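Local atomic coordinates of RagA protein (Porphyromonas gingivalis, PDB entry 6SLN), a protein that probably imports nutrients, most likely peptides, across the bacterial outer membrane as a TonB-dependent receptor. Residues Gly124-Gly128 with Ala757-Tyr761; Val144-Gly148 with Ser184-Asp188; Ser595-Gly599 with Glu643-His649; Ala670-Ser676 with Phe722-Asn728. One frame throughout, in Å; residues are numbered along the deposited sequence.

Contact 1 of 4, residues Gly124-Gly128 with Ala757-Tyr761; sequences GQVAG and ANFNY
N758 and N760 turn the same way toward loop 124-128: in each, CG lies anti to the backbone N (chi1 -180° and 162°), which carries both amides off the strand toward the loop. From N758 the amide reaches into the bend at V126 and A127. Its OD1 lies near the A127 backbone N, but the angle there is poor and no direct hydrogen bond crosses the contact. Its ND2 sits 3.6 Å from the G124 carbonyl O, and the link to the loop is made through a water instead. That water donates to V126 O at 3.3 Å and takes a weak bond from N758 ND2, so the amide meets the loop partly through one ordered water. N760 works differently: its CB, 3.4 Å from G128 N, packs against the G128 backbone, while its ND2 turns to D738 on the adjoining barrel strand. A127 CB rests against N758 OD1 and the F759 carbonyl O, 3.7 Å from the latter. G124 and G128 both have positive phi, a backbone shape in which a side chain would collide with the previous carbonyl O and which therefore suits glycine, consistent with the tight bend of the loop here. V126 faces the other way, onto A103 and V105 of the plug. Strand 752-764 is itself held between strands 732-746 and 844-853. This is a plug loop seated on the inner wall of the barrel, the arrangement that defines TonB-dependent receptors.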
loop_
_atom_site.group_PDB
_atom_site.type_symbol
_atom_site.label_atom_id
_atom_site.label_comp_id
_atom_site.label_asym_id
_atom_site.label_seq_id
_atom_site.Cartn_x
_atom_site.Cartn_y
_atom_site.Cartn_z
ATOM N N GLY A 124 33.747 -10.611 -23.195
ATOM C CA GLY A 124 34.963 -10.702 -23.970
ATOM C C GLY A 124 36.203 -10.118 -23.334
ATOM O O GLY A 124 37.259 -10.130 -23.975
ATOM N N GLN A 125 36.129 -9.630 -22.092
ATOM C CA GLN A 125 37.237 -8.893 -21.493
ATOM C C GLN A 125 38.038 -9.697 -20.472
ATOM O O GLN A 125 39.207 -9.370 -20.220
ATOM C CB GLN A 125 36.712 -7.612 -20.825
ATOM C CG GLN A 125 36.075 -6.617 -21.788
ATOM C CD GLN A 125 37.032 -6.172 -22.870
ATOM O OE1 GLN A 125 38.138 -5.713 -22.586
ATOM N NE2 GLN A 125 36.613 -6.309 -24.124
ATOM N N VAL A 126 37.458 -10.733 -19.877
ATOM C CA VAL A 126 38.149 -11.498 -18.849
ATOM C C VAL A 126 38.064 -12.986 -19.168
ATOM O O VAL A 126 36.966 -13.535 -19.311
ATOM C CB VAL A 126 37.573 -11.211 -17.454
ATOM C CG1 VAL A 126 38.290 -12.049 -16.410
ATOM C CG2 VAL A 126 37.698 -9.738 -17.125
ATOM N N ALA A 127 39.222 -13.638 -19.246
ATOM C CA ALA A 127 39.286 -15.069 -19.531
ATOM C C ALA A 127 38.515 -15.864 -18.486
ATOM O O ALA A 127 38.747 -15.709 -17.286
ATOM C CB ALA A 127 40.747 -15.530 -19.569
ATOM N N GLY A 128 37.597 -16.710 -18.947
ATOM C CA GLY A 128 36.839 -17.575 -18.079
ATOM C C GLY A 128 35.530 -17.001 -17.584
ATOM O O GLY A 128 34.769 -17.719 -16.918
ATOM N N ALA A 757 44.147 -10.178 -26.055
ATOM C CA ALA A 757 43.437 -11.379 -26.457
ATOM C C ALA A 757 42.919 -12.078 -25.213
ATOM O O ALA A 757 43.333 -11.787 -24.091
ATOM C CB ALA A 757 44.344 -12.313 -27.270
ATOM N N ASN A 758 42.025 -13.033 -25.417
ATOM C CA ASN A 758 41.246 -13.545 -24.302
ATOM C C ASN A 758 40.518 -14.821 -24.703
ATOM O O ASN A 758 39.868 -14.856 -25.753
ATOM C CB ASN A 758 40.274 -12.452 -23.858
ATOM C CG ASN A 758 39.431 -12.862 -22.716
ATOM O OD1 ASN A 758 39.811 -12.678 -21.570
ATOM N ND2 ASN A 758 38.262 -13.413 -23.007
ATOM N N PHE A 759 40.616 -15.876 -23.898
ATOM C CA PHE A 759 40.005 -17.138 -24.301
ATOM C C PHE A 759 39.806 -18.056 -23.100
ATOM O O PHE A 759 40.647 -18.102 -22.200
ATOM C CB PHE A 759 40.859 -17.855 -25.359
ATOM C CG PHE A 759 40.371 -19.234 -25.692
ATOM C CD1 PHE A 759 39.487 -19.431 -26.743
ATOM C CD2 PHE A 759 40.787 -20.338 -24.961
ATOM C CE1 PHE A 759 39.025 -20.698 -27.058
ATOM C CE2 PHE A 759 40.326 -21.609 -25.271
ATOM C CZ PHE A 759 39.447 -21.792 -26.325
ATOM N N ASN A 760 38.702 -18.808 -23.120
ATOM C CA ASN A 760 38.490 -19.919 -22.197
ATOM C C ASN A 760 37.706 -21.022 -22.891
ATOM O O ASN A 760 36.714 -20.749 -23.570
ATOM C CB ASN A 760 37.740 -19.487 -20.936
ATOM C CG ASN A 760 37.114 -20.675 -20.177
ATOM O OD1 ASN A 760 35.956 -21.040 -20.398
ATOM N ND2 ASN A 760 37.884 -21.269 -19.272
ATOM N N TYR A 761 38.155 -22.262 -22.713
ATOM C CA TYR A 761 37.348 -23.435 -23.002
ATOM C C TYR A 761 36.854 -24.045 -21.693
ATOM O O TYR A 761 37.550 -24.005 -20.675
ATOM C CB TYR A 761 38.143 -24.479 -23.787
ATOM C CG TYR A 761 37.344 -25.736 -24.055
ATOM C CD1 TYR A 761 36.355 -25.747 -25.022
ATOM C CD2 TYR A 761 37.565 -26.901 -23.329
ATOM C CE1 TYR A 761 35.615 -26.878 -25.270
ATOM C CE2 TYR A 761 36.820 -28.044 -23.569
ATOM C CZ TYR A 761 35.843 -28.025 -24.546
ATOM O OH TYR A 761 35.082 -29.147 -24.810
HETATM O O HOH W 1 35.809 -13.571 -22.348
#

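Contact 2 of 4, residues Val144-Gly148 with Ser184-Asp188; sequences VEIHG and SVLKD
I146 and V185 meet side by side, their chains running past each other in opposite directions, with I146 CD1 3.6 Å from V185 CG1. The other branch of I146 serves a second partner: CG2 lies anti to the backbone N and rests 4.0 Å from K187 CA, crossing the lysine at about a right angle. H147 also crosses K187 nearly perpendicularly. Its CE1 comes within 3.6 Å of K187 CB and its NE2 within 3.8 Å of K187 CD, so the aliphatic stem crosses the imidazole, with CB placed obliquely to the ring. The stem then bends at chi3 (-125°) and carries NZ away from the 144-148 backbone. There it forms a salt bridge with D738 and a hydrogen bond to the A127 carbonyl O. H147 NE2 is hydrogen-bonded to the same D738 oxygen, OD1, and Y703 stacks on the imidazole, which would limit the ring's rotation. No hydrogen bond joins the two segments themselves; what they share is apolar packing and one acid from the barrel wall. In the plug, strand 143-146 pairs with 129-132, whose M129 touches both I146 and V185, whereas strand 180-186 runs between 102-106 and 203-208. The contact therefore packs the two-stranded sheet against the five-stranded one, close to barrel strands 678-691, 696-715 and 732-746.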
loop_
_atom_site.group_PDB
_atom_site.type_symbol
_atom_site.label_atom_id
_atom_site.label_comp_id
_atom_site.label_asym_id
_atom_site.label_seq_id
_atom_site.Cartn_x
_atom_site.Cartn_y
_atom_site.Cartn_z
ATOM N N VAL A 144 26.211 -13.733 -15.625
ATOM C CA VAL A 144 27.644 -13.993 -15.548
ATOM C C VAL A 144 27.876 -15.375 -14.954
ATOM O O VAL A 144 27.242 -15.746 -13.960
ATOM C CB VAL A 144 28.384 -12.930 -14.714
ATOM C CG1 VAL A 144 29.860 -13.222 -14.743
ATOM C CG2 VAL A 144 28.096 -11.514 -15.238
ATOM N N GLU A 145 28.787 -16.133 -15.569
ATOM C CA GLU A 145 29.247 -17.426 -15.057
ATOM C C GLU A 145 30.766 -17.485 -15.188
ATOM O O GLU A 145 31.299 -17.340 -16.294
ATOM C CB GLU A 145 28.608 -18.604 -15.812
ATOM C CG GLU A 145 27.086 -18.749 -15.669
ATOM C CD GLU A 145 26.523 -19.903 -16.489
ATOM O OE1 GLU A 145 27.227 -20.368 -17.405
ATOM O OE2 GLU A 145 25.381 -20.347 -16.235
ATOM N N ILE A 146 31.456 -17.696 -14.065
ATOM C CA ILE A 146 32.913 -17.789 -14.022
ATOM C C ILE A 146 33.310 -19.264 -14.000
ATOM O O ILE A 146 33.010 -19.976 -13.032
ATOM C CB ILE A 146 33.470 -17.043 -12.799
ATOM C CG1 ILE A 146 33.173 -15.543 -12.929
ATOM C CG2 ILE A 146 34.969 -17.362 -12.576
ATOM C CD1 ILE A 146 33.571 -14.729 -11.737
ATOM N N HIS A 147 33.996 -19.719 -15.056
ATOM C CA HIS A 147 34.384 -21.131 -15.224
ATOM C C HIS A 147 33.161 -22.054 -15.187
ATOM O O HIS A 147 33.099 -22.998 -14.397
ATOM C CB HIS A 147 35.403 -21.579 -14.165
ATOM C CG HIS A 147 36.748 -20.928 -14.265
ATOM N ND1 HIS A 147 37.628 -20.896 -13.203
ATOM C CD2 HIS A 147 37.374 -20.303 -15.289
ATOM C CE1 HIS A 147 38.738 -20.280 -13.568
ATOM N NE2 HIS A 147 38.610 -19.911 -14.829
ATOM N N GLY A 148 32.169 -21.762 -16.028
ATOM C CA GLY A 148 31.042 -22.657 -16.220
ATOM C C GLY A 148 29.902 -22.431 -15.245
ATOM O O GLY A 148 29.934 -21.565 -14.367
ATOM N N SER A 184 38.069 -6.196 -10.510
ATOM C CA SER A 184 38.853 -7.416 -10.392
ATOM C C SER A 184 37.917 -8.616 -10.408
ATOM O O SER A 184 36.900 -8.630 -9.705
ATOM C CB SER A 184 39.690 -7.416 -9.112
ATOM O OG SER A 184 40.517 -6.270 -9.029
ATOM N N VAL A 185 38.238 -9.609 -11.226
ATOM C CA VAL A 185 37.463 -10.839 -11.264
ATOM C C VAL A 185 38.314 -11.927 -10.634
ATOM O O VAL A 185 39.430 -12.197 -11.095
ATOM C CB VAL A 185 37.022 -11.200 -12.692
ATOM C CG1 VAL A 185 36.170 -12.473 -12.686
ATOM C CG2 VAL A 185 36.225 -10.045 -13.277
ATOM N N LEU A 186 37.799 -12.520 -9.557
ATOM C CA LEU A 186 38.494 -13.564 -8.815
ATOM C C LEU A 186 37.912 -14.925 -9.185
ATOM O O LEU A 186 36.717 -15.176 -8.976
ATOM C CB LEU A 186 38.384 -13.322 -7.313
ATOM C CG LEU A 186 38.522 -11.891 -6.822
ATOM C CD1 LEU A 186 38.433 -11.908 -5.339
ATOM C CD2 LEU A 186 39.838 -11.294 -7.257
ATOM N N LYS A 187 38.761 -15.808 -9.714
ATOM C CA LYS A 187 38.296 -17.035 -10.339
ATOM C C LYS A 187 38.506 -18.298 -9.511
ATOM O O LYS A 187 37.783 -19.273 -9.733
ATOM C CB LYS A 187 38.984 -17.217 -11.701
ATOM C CG LYS A 187 38.969 -15.961 -12.558
ATOM C CD LYS A 187 39.330 -16.243 -14.024
ATOM C CE LYS A 187 40.498 -15.361 -14.495
ATOM N NZ LYS A 187 40.959 -15.637 -15.903
ATOM N N ASP A 188 39.456 -18.315 -8.577
ATOM C CA ASP A 188 39.836 -19.540 -7.884
ATOM C C ASP A 188 39.701 -19.409 -6.368
ATOM O O ASP A 188 39.635 -18.314 -5.809
ATOM C CB ASP A 188 41.273 -19.933 -8.217
ATOM C CG ASP A 188 42.267 -19.098 -7.480
ATOM O OD1 ASP A 188 42.437 -17.930 -7.862
ATOM O OD2 ASP A 188 42.856 -19.594 -6.511
#

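Contact 3 of 4, residues Ser595-Gly599 with Glu643-His649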
loop_
_atom_site.group_PDB
_atom_site.type_symbol
_atom_site.label_atom_id
_atom_site.label_comp_id
_atom_site.label_asym_id
_atom_site.label_seq_id
_atom_site.Cartn_x
_atom_site.Cartn_y
_atom_site.Cartn_z
ATOM N N SER A 595 24.035 -19.857 7.410
ATOM C CA SER A 595 23.062 -19.128 6.606
ATOM C C SER A 595 21.649 -19.389 7.095
ATOM O O SER A 595 21.280 -20.534 7.370
ATOM C CB SER A 595 23.141 -19.509 5.126
ATOM O OG SER A 595 21.942 -19.162 4.441
ATOM N N SER A 596 20.854 -18.315 7.165
ATOM C CA SER A 596 19.432 -18.420 7.480
ATOM C C SER A 596 18.691 -19.381 6.559
ATOM O O SER A 596 17.614 -19.871 6.927
ATOM C CB SER A 596 18.790 -17.037 7.379
ATOM O OG SER A 596 19.190 -16.365 6.191
ATOM N N ARG A 597 19.238 -19.633 5.362
ATOM C CA ARG A 597 18.586 -20.401 4.308
ATOM C C ARG A 597 18.588 -21.903 4.583
ATOM O O ARG A 597 17.966 -22.660 3.830
ATOM C CB ARG A 597 19.272 -20.082 2.970
ATOM C CG ARG A 597 19.237 -18.566 2.607
ATOM C CD ARG A 597 19.440 -18.323 1.105
ATOM N NE ARG A 597 18.866 -17.086 0.571
ATOM C CZ ARG A 597 19.543 -16.182 -0.141
ATOM N NH1 ARG A 597 20.832 -16.350 -0.395
ATOM N NH2 ARG A 597 18.929 -15.105 -0.610
ATOM N N PHE A 598 19.266 -22.348 5.633
ATOM C CA PHE A 598 19.217 -23.728 6.100
ATOM C C PHE A 598 18.803 -23.753 7.567
ATOM O O PHE A 598 19.035 -22.790 8.302
ATOM C CB PHE A 598 20.575 -24.410 5.904
ATOM C CG PHE A 598 21.202 -24.104 4.566
ATOM C CD1 PHE A 598 20.559 -24.464 3.390
ATOM C CD2 PHE A 598 22.414 -23.442 4.480
ATOM C CE1 PHE A 598 21.118 -24.180 2.165
ATOM C CE2 PHE A 598 22.977 -23.160 3.251
ATOM C CZ PHE A 598 22.326 -23.529 2.095
ATOM N N GLY A 599 18.173 -24.851 7.993
ATOM C CA GLY A 599 17.767 -24.992 9.385
ATOM C C GLY A 599 18.937 -25.064 10.372
ATOM O O GLY A 599 20.096 -25.258 10.006
ATOM N N GLU A 643 23.067 -19.631 -2.915
ATOM C CA GLU A 643 22.139 -18.751 -3.609
ATOM C C GLU A 643 20.912 -19.558 -4.001
ATOM O O GLU A 643 20.750 -19.997 -5.140
ATOM C CB GLU A 643 22.786 -18.114 -4.829
ATOM C CG GLU A 643 23.413 -16.781 -4.557
ATOM C CD GLU A 643 22.666 -15.968 -3.534
ATOM O OE1 GLU A 643 21.427 -15.801 -3.682
ATOM O OE2 GLU A 643 23.335 -15.494 -2.582
ATOM N N ILE A 644 20.018 -19.744 -3.043
ATOM C CA ILE A 644 18.702 -20.293 -3.306
ATOM C C ILE A 644 17.670 -19.419 -2.601
ATOM O O ILE A 644 18.002 -18.396 -2.005
ATOM C CB ILE A 644 18.588 -21.749 -2.844
ATOM C CG1 ILE A 644 18.798 -21.794 -1.326
ATOM C CG2 ILE A 644 19.610 -22.604 -3.582
ATOM C CD1 ILE A 644 18.571 -23.169 -0.716
ATOM N N GLY A 645 16.411 -19.840 -2.671
ATOM C CA GLY A 645 15.356 -19.161 -1.948
ATOM C C GLY A 645 15.650 -19.063 -0.460
ATOM O O GLY A 645 16.600 -19.641 0.069
ATOM N N ASN A 646 14.801 -18.300 0.228
ATOM C CA ASN A 646 15.027 -17.971 1.628
ATOM C C ASN A 646 14.446 -18.986 2.605
ATOM O O ASN A 646 14.872 -19.023 3.765
ATOM C CB ASN A 646 14.440 -16.588 1.942
ATOM C CG ASN A 646 15.116 -15.484 1.170
ATOM O OD1 ASN A 646 16.348 -15.426 1.117
ATOM N ND2 ASN A 646 14.311 -14.580 0.575
ATOM N N TYR A 647 13.486 -19.798 2.176
ATOM C CA TYR A 647 12.685 -20.619 3.072
ATOM C C TYR A 647 12.407 -21.974 2.423
ATOM O O TYR A 647 11.265 -22.398 2.279
ATOM C CB TYR A 647 11.354 -19.945 3.409
ATOM C CG TYR A 647 11.436 -18.491 3.806
ATOM C CD1 TYR A 647 11.941 -18.116 5.058
ATOM C CD2 TYR A 647 10.995 -17.486 2.937
ATOM C CE1 TYR A 647 12.016 -16.787 5.431
ATOM C CE2 TYR A 647 11.058 -16.137 3.307
ATOM C CZ TYR A 647 11.567 -15.791 4.561
ATOM O OH TYR A 647 11.653 -14.457 4.938
ATOM N N ASN A 648 13.452 -22.676 2.010
ATOM C CA ASN A 648 13.276 -23.871 1.197
ATOM C C ASN A 648 13.370 -25.170 1.971
ATOM O O ASN A 648 13.259 -26.237 1.355
ATOM C CB ASN A 648 14.312 -23.897 0.072
ATOM C CG ASN A 648 13.976 -22.944 -1.051
ATOM O OD1 ASN A 648 12.826 -22.842 -1.482
ATOM N ND2 ASN A 648 14.979 -22.225 -1.517
ATOM N N HIS A 649 13.607 -25.124 3.288
ATOM C CA HIS A 649 13.680 -26.340 4.086
ATOM C C HIS A 649 12.451 -26.585 4.948
ATOM O O HIS A 649 12.175 -27.740 5.286
ATOM C CB HIS A 649 14.919 -26.317 4.990
ATOM C CG HIS A 649 15.040 -25.077 5.817
ATOM N ND1 HIS A 649 14.526 -24.983 7.091
ATOM C CD2 HIS A 649 15.623 -23.882 5.554
ATOM C CE1 HIS A 649 14.783 -23.782 7.578
ATOM N NE2 HIS A 649 15.452 -23.096 6.667
HETATM O O HOH W 2 16.734 -16.914 4.956
HETATM O O HOH W 3 14.756 -20.377 5.936
HETATM O O HOH W 4 15.778 -21.916 2.092
HETATM O O HOH W 5 20.714 -13.327 -2.079
#
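R597 grips N646 side-on: NE and NH2 both donate to OD1, each at 3.1 Å, with N-H...O angles of 147° and 141°. The guanidinium and amide planes lie only 13° apart, yet both donors reach OD1 from the same face of the amide, tilted out of its plane. NH1 makes a looser salt bridge to E643, 3.4 Å from OE1, with a weak hydrogen bond to OE2. Here the two planes stand at right angles. A water bridges R597 NH2 and E643 OE1, while the carboxylate's stronger partner is R198. The I644 carbonyl O sits over one guanidinium face, 3.0 Å above the plane, and Y567 adds a cation-pi contact. S595 OG accepts from R597 N, an ST turn at the start of a type I turn. Further waters link the segments: one joins S596 OG to N646 O, another the R597 and G645 carbonyl oxygens. Packing takes over beyond them. H649 lays one ring face on the F598-G599 peptide, with G599 CA 4.0 Å from the ring centroid in a CH-pi contact, and F598 CE1 touches I644 CD1 at 4.0 Å. One arginine thus meets an amide, a carboxylate, a carbonyl and an aromatic ring at once. Its charge is probably only partly offset by E643, which R198 shares; carbonyl oxygens and the Y567 ring would add to the stabilisation, and ordered waters add to the direct bonds.

Contact 4 of 4, residues Ala670-Ser676 with Phe722-Asn728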
loop_
_atom_site.group_PDB
_atom_site.type_symbol
_atom_site.label_atom_id
_atom_site.label_comp_id
_atom_site.label_asym_id
_atom_site.label_seq_id
_atom_site.Cartn_x
_atom_site.Cartn_y
_atom_site.Cartn_z
ATOM N N ALA A 670 6.652 -29.071 0.394
ATOM C CA ALA A 670 7.031 -30.417 0.795
ATOM C C ALA A 670 8.034 -30.384 1.947
ATOM O O ALA A 670 7.862 -31.084 2.965
ATOM C CB ALA A 670 7.599 -31.165 -0.412
ATOM N N GLY A 671 9.087 -29.573 1.805
ATOM C CA GLY A 671 10.110 -29.443 2.825
ATOM C C GLY A 671 11.282 -30.398 2.632
ATOM O O GLY A 671 11.227 -31.360 1.866
ATOM N N ASN A 672 12.377 -30.091 3.339
ATOM C CA ASN A 672 13.607 -30.879 3.352
ATOM C C ASN A 672 14.475 -30.498 4.553
ATOM O O ASN A 672 15.314 -29.587 4.462
ATOM C CB ASN A 672 14.384 -30.699 2.051
ATOM C CG ASN A 672 15.688 -31.451 2.055
ATOM O OD1 ASN A 672 16.715 -30.942 1.605
ATOM N ND2 ASN A 672 15.661 -32.675 2.576
ATOM N N PRO A 673 14.310 -31.181 5.692
ATOM C CA PRO A 673 15.014 -30.756 6.914
ATOM C C PRO A 673 16.524 -30.748 6.793
ATOM O O PRO A 673 17.178 -29.972 7.502
ATOM C CB PRO A 673 14.548 -31.771 7.959
ATOM C CG PRO A 673 13.261 -32.304 7.437
ATOM C CD PRO A 673 13.421 -32.325 5.940
ATOM N N ASP A 674 17.106 -31.545 5.900
ATOM C CA ASP A 674 18.554 -31.626 5.814
ATOM C C ASP A 674 19.155 -30.732 4.729
ATOM O O ASP A 674 20.351 -30.856 4.438
ATOM C CB ASP A 674 18.972 -33.081 5.625
ATOM C CG ASP A 674 18.748 -33.908 6.887
ATOM O OD1 ASP A 674 19.320 -33.565 7.949
ATOM O OD2 ASP A 674 17.977 -34.884 6.820
ATOM N N LEU A 675 18.373 -29.817 4.151
ATOM C CA LEU A 675 18.930 -28.810 3.259
ATOM C C LEU A 675 20.158 -28.160 3.879
ATOM O O LEU A 675 20.107 -27.683 5.010
ATOM C CB LEU A 675 17.886 -27.740 2.962
ATOM C CG LEU A 675 18.117 -26.979 1.649
ATOM C CD1 LEU A 675 18.235 -27.944 0.459
ATOM C CD2 LEU A 675 16.997 -26.011 1.420
ATOM N N SER A 676 21.257 -28.132 3.129
ATOM C CA SER A 676 22.474 -27.479 3.593
ATOM C C SER A 676 23.201 -26.871 2.395
ATOM O O SER A 676 22.702 -26.873 1.261
ATOM C CB SER A 676 23.344 -28.470 4.376
ATOM O OG SER A 676 24.393 -27.825 5.096
ATOM N N PHE A 722 3.415 -31.356 -5.807
ATOM C CA PHE A 722 4.332 -30.239 -5.681
ATOM C C PHE A 722 5.087 -30.095 -6.990
ATOM O O PHE A 722 5.238 -31.068 -7.735
ATOM C CB PHE A 722 5.343 -30.444 -4.559
ATOM C CG PHE A 722 4.727 -30.582 -3.207
ATOM C CD1 PHE A 722 4.401 -29.457 -2.463
ATOM C CD2 PHE A 722 4.472 -31.834 -2.676
ATOM C CE1 PHE A 722 3.832 -29.576 -1.223
ATOM C CE2 PHE A 722 3.899 -31.947 -1.429
ATOM C CZ PHE A 722 3.587 -30.815 -0.704
ATOM N N PHE A 723 5.569 -28.876 -7.257
ATOM C CA PHE A 723 6.313 -28.611 -8.484
ATOM C C PHE A 723 7.770 -29.006 -8.336
ATOM O O PHE A 723 8.363 -29.604 -9.243
ATOM C CB PHE A 723 6.242 -27.133 -8.854
ATOM C CG PHE A 723 4.860 -26.628 -9.076
ATOM C CD1 PHE A 723 3.947 -27.367 -9.809
ATOM C CD2 PHE A 723 4.470 -25.402 -8.562
ATOM C CE1 PHE A 723 2.675 -26.889 -10.029
ATOM C CE2 PHE A 723 3.200 -24.933 -8.767
ATOM C CZ PHE A 723 2.299 -25.679 -9.504
ATOM N N SER A 724 8.364 -28.653 -7.207
ATOM C CA SER A 724 9.792 -28.826 -7.020
ATOM C C SER A 724 10.042 -28.847 -5.524
ATOM O O SER A 724 9.136 -28.602 -4.725
ATOM C CB SER A 724 10.580 -27.716 -7.736
ATOM O OG SER A 724 10.931 -26.657 -6.862
ATOM N N GLN A 725 11.269 -29.189 -5.154
ATOM C CA GLN A 725 11.697 -29.129 -3.762
ATOM C C GLN A 725 13.206 -29.226 -3.764
ATOM O O GLN A 725 13.764 -30.190 -4.304
ATOM C CB GLN A 725 11.092 -30.244 -2.923
ATOM C CG GLN A 725 11.707 -30.346 -1.517
ATOM C CD GLN A 725 11.483 -29.101 -0.677
ATOM O OE1 GLN A 725 10.353 -28.639 -0.513
ATOM N NE2 GLN A 725 12.560 -28.547 -0.153
ATOM N N TYR A 726 13.863 -28.225 -3.189
ATOM C CA TYR A 726 15.315 -28.240 -3.145
ATOM C C TYR A 726 15.828 -29.425 -2.326
ATOM O O TYR A 726 15.208 -29.843 -1.343
ATOM C CB TYR A 726 15.818 -26.921 -2.580
ATOM C CG TYR A 726 16.282 -25.950 -3.631
ATOM C CD1 TYR A 726 17.379 -26.241 -4.428
ATOM C CD2 TYR A 726 15.637 -24.737 -3.817
ATOM C CE1 TYR A 726 17.820 -25.352 -5.385
ATOM C CE2 TYR A 726 16.074 -23.833 -4.774
ATOM C CZ TYR A 726 17.161 -24.151 -5.554
ATOM O OH TYR A 726 17.597 -23.263 -6.500
ATOM N N GLN A 727 16.960 -29.982 -2.765
ATOM C CA GLN A 727 17.617 -31.113 -2.124
ATOM C C GLN A 727 19.112 -31.047 -2.429
ATOM O O GLN A 727 19.522 -30.561 -3.484
ATOM C CB GLN A 727 17.038 -32.457 -2.607
ATOM C CG GLN A 727 15.766 -32.907 -1.879
ATOM C CD GLN A 727 14.889 -33.824 -2.718
ATOM O OE1 GLN A 727 15.225 -34.136 -3.846
ATOM N NE2 GLN A 727 13.763 -34.250 -2.170
ATOM N N ASN A 728 19.926 -31.537 -1.495
ATOM C CA ASN A 728 21.356 -31.710 -1.740
ATOM C C ASN A 728 21.525 -33.050 -2.440
ATOM O O ASN A 728 21.437 -34.112 -1.820
ATOM C CB ASN A 728 22.140 -31.640 -0.440
ATOM C CG ASN A 728 21.969 -30.319 0.254
ATOM O OD1 ASN A 728 21.105 -30.177 1.123
ATOM N ND2 ASN A 728 22.770 -29.328 -0.140
#
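A670 CB sits squarely over one face of the F722 ring, 3.8 Å from the centroid and just 6° off the normal, a CH-pi contact; the alanine's backbone N lies over that same face. The amide of Q725 comes next. Its OE1 accepts from G671 N at 2.8 Å, the donor standing well above the carbonyl plane instead of on a lone pair. Its NE2 turns back to the Y726 carbonyl O at 3.2 Å, on a lone pair and in plane, and also donates to N648 O. The bend at chi2 (62°) folds the glutamine over the G671 backbone. N672 OD1 lies against Q727 CG, the two side chains crossing at about a right angle. At the other end N728 clasps the backbone of one residue: OD1 accepts from S676 N at 2.9 Å, and ND2 donates to S676 O at 2.8 Å in an almost straight bond of 170°. The same ND2 also reaches D709 O on the neighbouring strand. Between these amides L675 lays CD1 4.0 Å from Y726 CB. F723, beside F722, stacks on an aromatic side chain of another protein chain of the assembly. Every hydrogen bond across the contact pairs a side-chain amide of the strand segment with loop backbone, so the irregular loop is held alongside without becoming a strand, and no ionic pair takes part.

From the N terminus, contact 1 opens first, in the plug at 124-128. Contact 2 follows within its span and closes a short loop of 35 residues inside the plug, between strands 143-146 and 180-186. Contacts 3 and 4 come next in series, each joining barrel-domain segments about 45 residues apart. Contact 1 closes last, at 757-761 on the barrel, so its span encloses the other three. Contacts 1 and 2, with centres 11 Å apart, touch through the G128 to H147 backbone bond and hold plug to wall. Contacts 3 and 4 touch through H649 with N672, forming a second cluster of barrel-domain loops and strand 724-728, with centres 24 to 36 Å from the first.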